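Local coordinates for Serine/threonine-protein kinase BRSK1 (Mus musculus, PDB 5IRI), which is a serine/threonine protein kinase whose C-terminal fragment, built around a kinase-associated-1 domain, is linked to auto-inhibition of the enzyme, at residues L20-K25 with Y98-T103; A32-A37 with A121-T126; S47-T52 with R72-I77. All blocks are in the same frame, centred on the assembly; numbering follows the deposited sequence.

In the fold
Contacts 1 and 3 lie within the antiparallel sheet of the KA1 domain, and contact 2 joins the two helices packed against it. Contact 1 pairs strand 17-22 with strand 98-106, and contact 3 reaches strand 71-79, the next strand of the same sheet; their centres lie about 13 Å apart, and Thr101 N meets Asp76 O at 2.7 Å between them. Contact 2 brings together the helices that follow the two strands of contact 1, helix 27-40 and helix 109-124, with its centre about 11 Å from that of contact 1. Lys25 ties these two contacts, its NZ lying 2.8 Å from Ser125 O. Although the centres of contacts 2 and 3 are about 15 Å apart, Ile34 of the one packs on Val75 and Ile77 of the other.

Contact 1: L20-K25 with Y98-T103; sequences LVLKDK and YSVTFT
Leu20 and Val100 face each other as an antiparallel hydrogen-bonded pair and exchange two backbone bonds, Val100 N to Leu20 O at 2.7 Å and Leu20 N to Val100 O at 2.9 Å. Leu22 and Tyr98 form a second such pair, in which Leu22 N reaches Tyr98 O at 2.8 Å and Tyr98 N reaches Leu22 O. The non-hydrogen-bonded pair between them, Val21 with Ser99, brings its CA atoms to 4.4 Å; there the CA-H of Ser99 approaches Leu20 O and that of Val21 approaches Tyr98 O. On the face of Leu20, Leu22, Tyr98 and Val100, the two leucines and the valine give the helices a branched apolar surface to pack on. Leu22 CD1 touches Val100 CG2 at 4.0 Å, the two side chains passing at a slant; Val100 CG2 lies anti to its own carbonyl carbon, which leaves this methyl to meet the leucine. This is the central part of the six-stranded antiparallel sheet of the KA1 fold, where strand 98-106 runs between strands 17-22 and 71-79. Beyond the paired residues the chain turns back, and Lys25 O comes to 3.5 Å from Tyr98 CD2, oblique to the ring. With CG anti to the carbonyl carbon (chi1 -73°), the Tyr98 ring also reaches Leu27 and Ile30 of helix 27-40; a broad flat ring spans from the Lys25 carbonyl to these side chains. The long lysine chain carries its ammonium away from the strands to the carbonyls of Leu123 and Ser125, while Leu20 packs on Gln120 and Leu123 of helix 109-124.

Contact 2: A32-A37 with A121-T126; sequences ADIVHA and AQLLST
Asp33 meets Leu123 where the two helices come nearest, with CA atoms 5.7 Å apart and Asp33 CB lying 3.6 Å from Leu123 CD2. The other leucine branch, CD1, sits 4.1 Å from Ile34 CG1, the two side chains slanting across each other. On this buried side, branched apolar groups suit the layer between helix and sheet, and Ile34 continues down onto Val75 and Ile77 of strand 71-79. Ala37, one turn on from Asp33, has a side chain small enough for the helices to lie close: its CB is 4.3 Å from Gln122 CB. The contact thus joins helix 27-40 to the C-terminal part of helix 109-124, two helices that pack on the same antiparallel sheet in the KA1 fold. Toward solvent the packing gives way to longer polar side chains. Gln122 sets out with CG anti to its backbone N and then bends at chi2, which carries CG past Asp33 O at 3.7 Å and brings the amide to His36. There OE1 accepts a weak hydrogen bond from His36 ND1, 3.1 Å long and with an angle of 141° at the hydrogen. The oxygen arrives at the edge of the imidazole, in its plane, while the amide stands almost perpendicular to the ring, 89° between planes. The Asp33 and Gln122 side chains cross at about a right angle, with the carboxylate and amide planes 30° apart. Asp33 OD2 also forms a long, weak ion pair with Lys25, a contact that may partly offset the charge of the carboxylate.

Contact 3: S47-T52 with R72-I77; sequences SVLSQT and RFQVDI
This is a contact between a strand end and a strand that is not its sheet neighbour: strand 44-50 is outermost in the antiparallel sheet of the KA1 domain, and strand 53-58 runs between it and strand 71-79. The two segments close together where the chain turns from 44-50 into 53-58. Thr52 O accepts a nearly straight hydrogen bond from Ile77 N, 3.1 Å long with 168° at the hydrogen. Ile77 CB and CG1 each lie 3.8 Å from the same carbonyl oxygen, and the isoleucine continues to Ile30 of helix 27-40, a buried place suited to a branched apolar chain. The turn itself is an ST turn: Ser50 OG accepts from Thr52 N at 3.1 Å, a task for which a short hydroxyl side chain is well fitted. At the other end Leu49 CD2 approaches Gln74 OE1 at 3.9 Å, with the two side chains nearly perpendicular. With CG anti to the backbone N (chi1 179°) and the chain extended beyond it, the Gln74 amide reaches the carboxylate of Asp76. NE2 gives a 3.0 Å bond to the syn lone pair of Asp76 OD2 and a weak one to OD1, while OE1 accepts from Arg55 NE. Bonded at both ends, the amide is probably fixed in this orientation, since the reverse would set its oxygen against the carboxylate and its NH2 against the guanidinium.

Contact 1: L20-K25 with Y98-T103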
# COMPACT_ATOMS: atom_id res chain seq x y z
N LEU A 20 4.54 -7.11 2.94
CA LEU A 20 5.38 -6.56 3.99
C LEU A 20 5.04 -7.30 5.28
O LEU A 20 3.87 -7.36 5.68
CB LEU A 20 5.14 -5.06 4.12
CG LEU A 20 5.95 -4.33 5.18
CD1 LEU A 20 7.40 -4.73 5.07
CD2 LEU A 20 5.81 -2.83 5.00
N VAL A 21 6.04 -7.92 5.90
CA VAL A 21 5.84 -8.68 7.14
C VAL A 21 6.52 -7.92 8.28
O VAL A 21 7.65 -7.44 8.12
CB VAL A 21 6.38 -10.11 7.02
CG1 VAL A 21 6.19 -10.87 8.32
CG2 VAL A 21 5.68 -10.83 5.91
N LEU A 22 5.82 -7.80 9.40
CA LEU A 22 6.19 -6.92 10.50
C LEU A 22 6.02 -7.66 11.81
O LEU A 22 5.01 -8.31 12.04
CB LEU A 22 5.32 -5.67 10.54
CG LEU A 22 5.50 -4.61 9.48
CD1 LEU A 22 4.23 -4.53 8.71
CD2 LEU A 22 5.78 -3.30 10.14
N LYS A 23 7.00 -7.50 12.70
CA LYS A 23 7.18 -8.38 13.84
C LYS A 23 6.68 -7.79 15.15
O LYS A 23 6.14 -8.53 15.98
CB LYS A 23 8.67 -8.73 13.94
CG LYS A 23 9.18 -9.49 15.16
CD LYS A 23 10.71 -9.63 15.05
CE LYS A 23 11.42 -9.29 16.35
NZ LYS A 23 12.38 -10.34 16.80
N ASP A 24 6.81 -6.47 15.35
CA ASP A 24 6.45 -5.93 16.66
C ASP A 24 5.63 -4.65 16.61
O ASP A 24 5.63 -3.89 17.58
CB ASP A 24 7.70 -5.69 17.47
CG ASP A 24 8.51 -6.94 17.64
OD1 ASP A 24 7.90 -7.96 18.04
OD2 ASP A 24 9.73 -6.90 17.34
N LYS A 25 4.92 -4.38 15.52
CA LYS A 25 4.21 -3.13 15.38
C LYS A 25 2.73 -3.38 15.60
O LYS A 25 2.14 -4.19 14.86
CB LYS A 25 4.46 -2.54 14.00
CG LYS A 25 3.94 -1.13 13.85
CD LYS A 25 4.40 -0.54 12.53
CE LYS A 25 5.02 0.84 12.74
NZ LYS A 25 6.48 0.84 12.47
N TYR A 98 2.42 -9.65 11.79
CA TYR A 98 1.46 -9.00 10.91
C TYR A 98 2.00 -8.96 9.50
O TYR A 98 3.21 -8.87 9.28
CB TYR A 98 1.16 -7.57 11.36
CG TYR A 98 0.31 -7.46 12.60
CD1 TYR A 98 -1.06 -7.57 12.52
CD2 TYR A 98 0.88 -7.24 13.84
CE1 TYR A 98 -1.86 -7.47 13.66
CE2 TYR A 98 0.10 -7.14 14.98
CZ TYR A 98 -1.27 -7.25 14.89
OH TYR A 98 -2.07 -7.15 16.01
N SER A 99 1.09 -9.00 8.52
CA SER A 99 1.47 -8.85 7.13
C SER A 99 0.58 -7.81 6.47
O SER A 99 -0.61 -7.73 6.78
CB SER A 99 1.37 -10.16 6.37
OG SER A 99 0.07 -10.69 6.47
N VAL A 100 1.16 -7.01 5.59
CA VAL A 100 0.43 -6.05 4.77
C VAL A 100 0.57 -6.51 3.33
O VAL A 100 1.68 -6.62 2.80
CB VAL A 100 0.95 -4.61 4.94
CG1 VAL A 100 0.08 -3.64 4.19
CG2 VAL A 100 0.99 -4.23 6.40
N THR A 101 -0.56 -6.78 2.69
CA THR A 101 -0.59 -7.20 1.30
C THR A 101 -0.99 -6.01 0.43
O THR A 101 -2.01 -5.36 0.69
CB THR A 101 -1.56 -8.36 1.13
OG1 THR A 101 -1.33 -9.32 2.17
CG2 THR A 101 -1.40 -9.02 -0.22
N PHE A 102 -0.18 -5.71 -0.59
CA PHE A 102 -0.49 -4.67 -1.57
C PHE A 102 -0.84 -5.37 -2.88
O PHE A 102 0.01 -6.02 -3.49
CB PHE A 102 0.70 -3.73 -1.79
CG PHE A 102 1.05 -2.91 -0.60
CD1 PHE A 102 1.94 -3.38 0.34
CD2 PHE A 102 0.50 -1.66 -0.42
CE1 PHE A 102 2.28 -2.63 1.46
CE2 PHE A 102 0.85 -0.90 0.69
CZ PHE A 102 1.74 -1.40 1.63
N THR A 103 -2.08 -5.23 -3.32
CA THR A 103 -2.58 -5.98 -4.46
C THR A 103 -2.95 -5.03 -5.58
O THR A 103 -3.77 -4.13 -5.39
CB THR A 103 -3.80 -6.79 -4.07
OG1 THR A 103 -3.55 -7.46 -2.83
CG2 THR A 103 -4.08 -7.80 -5.14

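Contact 2: A32-A37 with A121-T126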
# COMPACT_ATOMS: atom_id res chain seq x y z
N ALA A 32 -2.47 3.50 11.33
CA ALA A 32 -2.10 4.90 11.31
C ALA A 32 -1.07 5.18 10.22
O ALA A 32 -1.30 6.03 9.35
CB ALA A 32 -1.56 5.32 12.68
N ASP A 33 0.04 4.43 10.22
CA ASP A 33 1.11 4.65 9.26
C ASP A 33 0.62 4.59 7.82
O ASP A 33 1.01 5.43 6.99
CB ASP A 33 2.22 3.62 9.47
CG ASP A 33 3.14 3.95 10.61
OD1 ASP A 33 3.28 5.14 10.97
OD2 ASP A 33 3.75 3.01 11.15
N ILE A 34 -0.22 3.59 7.49
CA ILE A 34 -0.72 3.47 6.12
C ILE A 34 -1.54 4.70 5.74
O ILE A 34 -1.41 5.25 4.64
CB ILE A 34 -1.56 2.20 5.96
CG1 ILE A 34 -0.71 0.96 6.15
CG2 ILE A 34 -2.14 2.14 4.57
CD1 ILE A 34 -1.53 -0.28 6.12
N VAL A 35 -2.42 5.14 6.64
CA VAL A 35 -3.31 6.25 6.30
C VAL A 35 -2.53 7.54 6.17
O VAL A 35 -2.74 8.30 5.23
CB VAL A 35 -4.44 6.36 7.34
CG1 VAL A 35 -4.95 7.77 7.40
CG2 VAL A 35 -5.56 5.37 7.00
N HIS A 36 -1.61 7.79 7.10
CA HIS A 36 -0.67 8.90 6.94
C HIS A 36 -0.04 8.87 5.56
O HIS A 36 0.02 9.90 4.87
CB HIS A 36 0.40 8.83 8.03
CG HIS A 36 1.22 10.08 8.17
ND1 HIS A 36 2.51 10.19 7.70
CD2 HIS A 36 0.94 11.27 8.75
CE1 HIS A 36 2.99 11.39 7.97
NE2 HIS A 36 2.05 12.07 8.61
N ALA A 37 0.41 7.69 5.11
CA ALA A 37 1.05 7.59 3.80
C ALA A 37 0.07 7.92 2.68
O ALA A 37 0.43 8.62 1.73
CB ALA A 37 1.63 6.19 3.63
N ALA A 121 7.80 2.63 3.43
CA ALA A 121 8.76 3.49 4.11
C ALA A 121 8.19 4.07 5.39
O ALA A 121 8.85 4.07 6.43
CB ALA A 121 9.22 4.59 3.17
N GLN A 122 6.95 4.56 5.34
CA GLN A 122 6.35 5.07 6.56
C GLN A 122 6.15 3.95 7.55
O GLN A 122 6.21 4.17 8.77
CB GLN A 122 5.03 5.75 6.26
CG GLN A 122 4.49 6.60 7.42
CD GLN A 122 5.22 7.93 7.58
OE1 GLN A 122 5.12 8.82 6.72
NE2 GLN A 122 5.96 8.08 8.68
N LEU A 123 5.94 2.74 7.05
CA LEU A 123 5.66 1.58 7.89
C LEU A 123 6.88 1.11 8.65
O LEU A 123 6.74 0.33 9.59
CB LEU A 123 5.08 0.46 7.02
CG LEU A 123 3.55 0.46 6.92
CD1 LEU A 123 3.02 -0.62 6.00
CD2 LEU A 123 2.99 0.27 8.31
N LEU A 124 8.07 1.57 8.28
CA LEU A 124 9.27 1.21 9.02
C LEU A 124 9.56 2.14 10.19
O LEU A 124 10.15 1.70 11.18
CB LEU A 124 10.46 1.20 8.07
CG LEU A 124 10.78 -0.18 7.50
CD1 LEU A 124 9.50 -1.01 7.24
CD2 LEU A 124 11.59 0.02 6.23
N SER A 125 9.16 3.41 10.08
CA SER A 125 9.42 4.38 11.15
C SER A 125 8.78 3.91 12.45
O SER A 125 7.64 3.43 12.47
CB SER A 125 8.88 5.75 10.76
OG SER A 125 9.53 6.23 9.60
N THR A 126 9.52 4.04 13.54
CA THR A 126 8.98 3.71 14.85
C THR A 126 9.14 4.89 15.80
O THR A 126 8.16 5.33 16.42
CB THR A 126 9.66 2.45 15.46
OG1 THR A 126 11.03 2.75 15.78
CG2 THR A 126 9.60 1.28 14.47

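Contact 3: S47-T52 with R72-I77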
# COMPACT_ATOMS: atom_id res chain seq x y z
N SER A 47 -10.03 4.82 0.13
CA SER A 47 -11.29 4.51 0.76
C SER A 47 -11.07 3.39 1.76
O SER A 47 -10.10 2.63 1.66
CB SER A 47 -12.35 4.10 -0.26
OG SER A 47 -11.84 3.10 -1.12
N VAL A 48 -11.98 3.28 2.73
CA VAL A 48 -11.91 2.25 3.77
C VAL A 48 -12.85 1.12 3.39
O VAL A 48 -14.07 1.31 3.29
CB VAL A 48 -12.28 2.82 5.15
CG1 VAL A 48 -12.34 1.71 6.17
CG2 VAL A 48 -11.31 3.87 5.55
N LEU A 49 -12.29 -0.07 3.22
CA LEU A 49 -13.07 -1.25 2.86
C LEU A 49 -13.53 -2.04 4.07
O LEU A 49 -14.53 -2.76 4.00
CB LEU A 49 -12.23 -2.14 1.96
CG LEU A 49 -12.90 -3.19 1.11
CD1 LEU A 49 -14.23 -2.67 0.57
CD2 LEU A 49 -11.91 -3.48 -0.01
N SER A 50 -12.83 -1.90 5.18
CA SER A 50 -13.15 -2.61 6.40
C SER A 50 -12.19 -2.14 7.47
O SER A 50 -11.31 -1.32 7.20
CB SER A 50 -13.02 -4.12 6.22
OG SER A 50 -11.68 -4.52 6.49
N GLN A 51 -12.33 -2.69 8.67
CA GLN A 51 -11.49 -2.26 9.78
C GLN A 51 -10.01 -2.51 9.51
O GLN A 51 -9.16 -1.86 10.13
CB GLN A 51 -11.96 -2.98 11.05
CG GLN A 51 -11.22 -2.58 12.30
CD GLN A 51 -11.65 -1.23 12.79
OE1 GLN A 51 -10.83 -0.32 12.98
NE2 GLN A 51 -12.95 -1.09 13.00
N THR A 52 -9.69 -3.42 8.57
CA THR A 52 -8.30 -3.71 8.23
C THR A 52 -8.01 -3.83 6.73
O THR A 52 -7.07 -4.53 6.35
CB THR A 52 -7.80 -5.02 8.87
OG1 THR A 52 -8.46 -6.13 8.24
CG2 THR A 52 -8.03 -5.04 10.37
N ARG A 72 -4.85 1.68 -9.40
CA ARG A 72 -5.77 1.31 -8.35
C ARG A 72 -5.22 0.07 -7.68
O ARG A 72 -4.88 -0.91 -8.35
CB ARG A 72 -7.17 1.00 -8.89
CG ARG A 72 -7.81 2.09 -9.70
CD ARG A 72 -9.32 1.96 -9.61
NE ARG A 72 -9.98 3.13 -10.16
CZ ARG A 72 -10.34 3.26 -11.43
NH1 ARG A 72 -10.10 2.27 -12.28
NH2 ARG A 72 -10.93 4.37 -11.86
N PHE A 73 -5.13 0.09 -6.36
CA PHE A 73 -4.65 -1.09 -5.66
C PHE A 73 -5.38 -1.22 -4.34
O PHE A 73 -6.12 -0.33 -3.90
CB PHE A 73 -3.14 -1.04 -5.44
CG PHE A 73 -2.67 0.11 -4.59
CD1 PHE A 73 -2.54 1.38 -5.12
CD2 PHE A 73 -2.35 -0.08 -3.25
CE1 PHE A 73 -2.11 2.43 -4.34
CE2 PHE A 73 -1.92 0.97 -2.47
CZ PHE A 73 -1.80 2.23 -3.01
N GLN A 74 -5.16 -2.36 -3.71
CA GLN A 74 -5.80 -2.69 -2.46
C GLN A 74 -4.73 -2.99 -1.43
O GLN A 74 -3.67 -3.52 -1.78
CB GLN A 74 -6.72 -3.89 -2.62
CG GLN A 74 -7.40 -4.32 -1.36
CD GLN A 74 -8.59 -5.23 -1.62
OE1 GLN A 74 -9.36 -5.03 -2.56
NE2 GLN A 74 -8.74 -6.23 -0.78
N VAL A 75 -5.00 -2.64 -0.18
CA VAL A 75 -4.10 -2.89 0.94
C VAL A 75 -4.87 -3.69 1.97
O VAL A 75 -5.93 -3.26 2.41
CB VAL A 75 -3.58 -1.58 1.55
CG1 VAL A 75 -2.70 -1.88 2.75
CG2 VAL A 75 -2.84 -0.75 0.52
N ASP A 76 -4.32 -4.83 2.37
CA ASP A 76 -4.92 -5.68 3.40
C ASP A 76 -3.90 -5.95 4.49
O ASP A 76 -2.75 -6.27 4.20
CB ASP A 76 -5.41 -7.00 2.82
CG ASP A 76 -6.35 -6.80 1.67
OD1 ASP A 76 -5.85 -6.51 0.56
OD2 ASP A 76 -7.58 -6.93 1.89
N ILE A 77 -4.35 -5.84 5.74
CA ILE A 77 -3.55 -6.13 6.92
C ILE A 77 -4.07 -7.42 7.51
O ILE A 77 -5.28 -7.60 7.63
CB ILE A 77 -3.64 -5.00 7.94
CG1 ILE A 77 -3.46 -3.65 7.26
CG2 ILE A 77 -2.62 -5.20 9.03
CD1 ILE A 77 -3.87 -2.51 8.12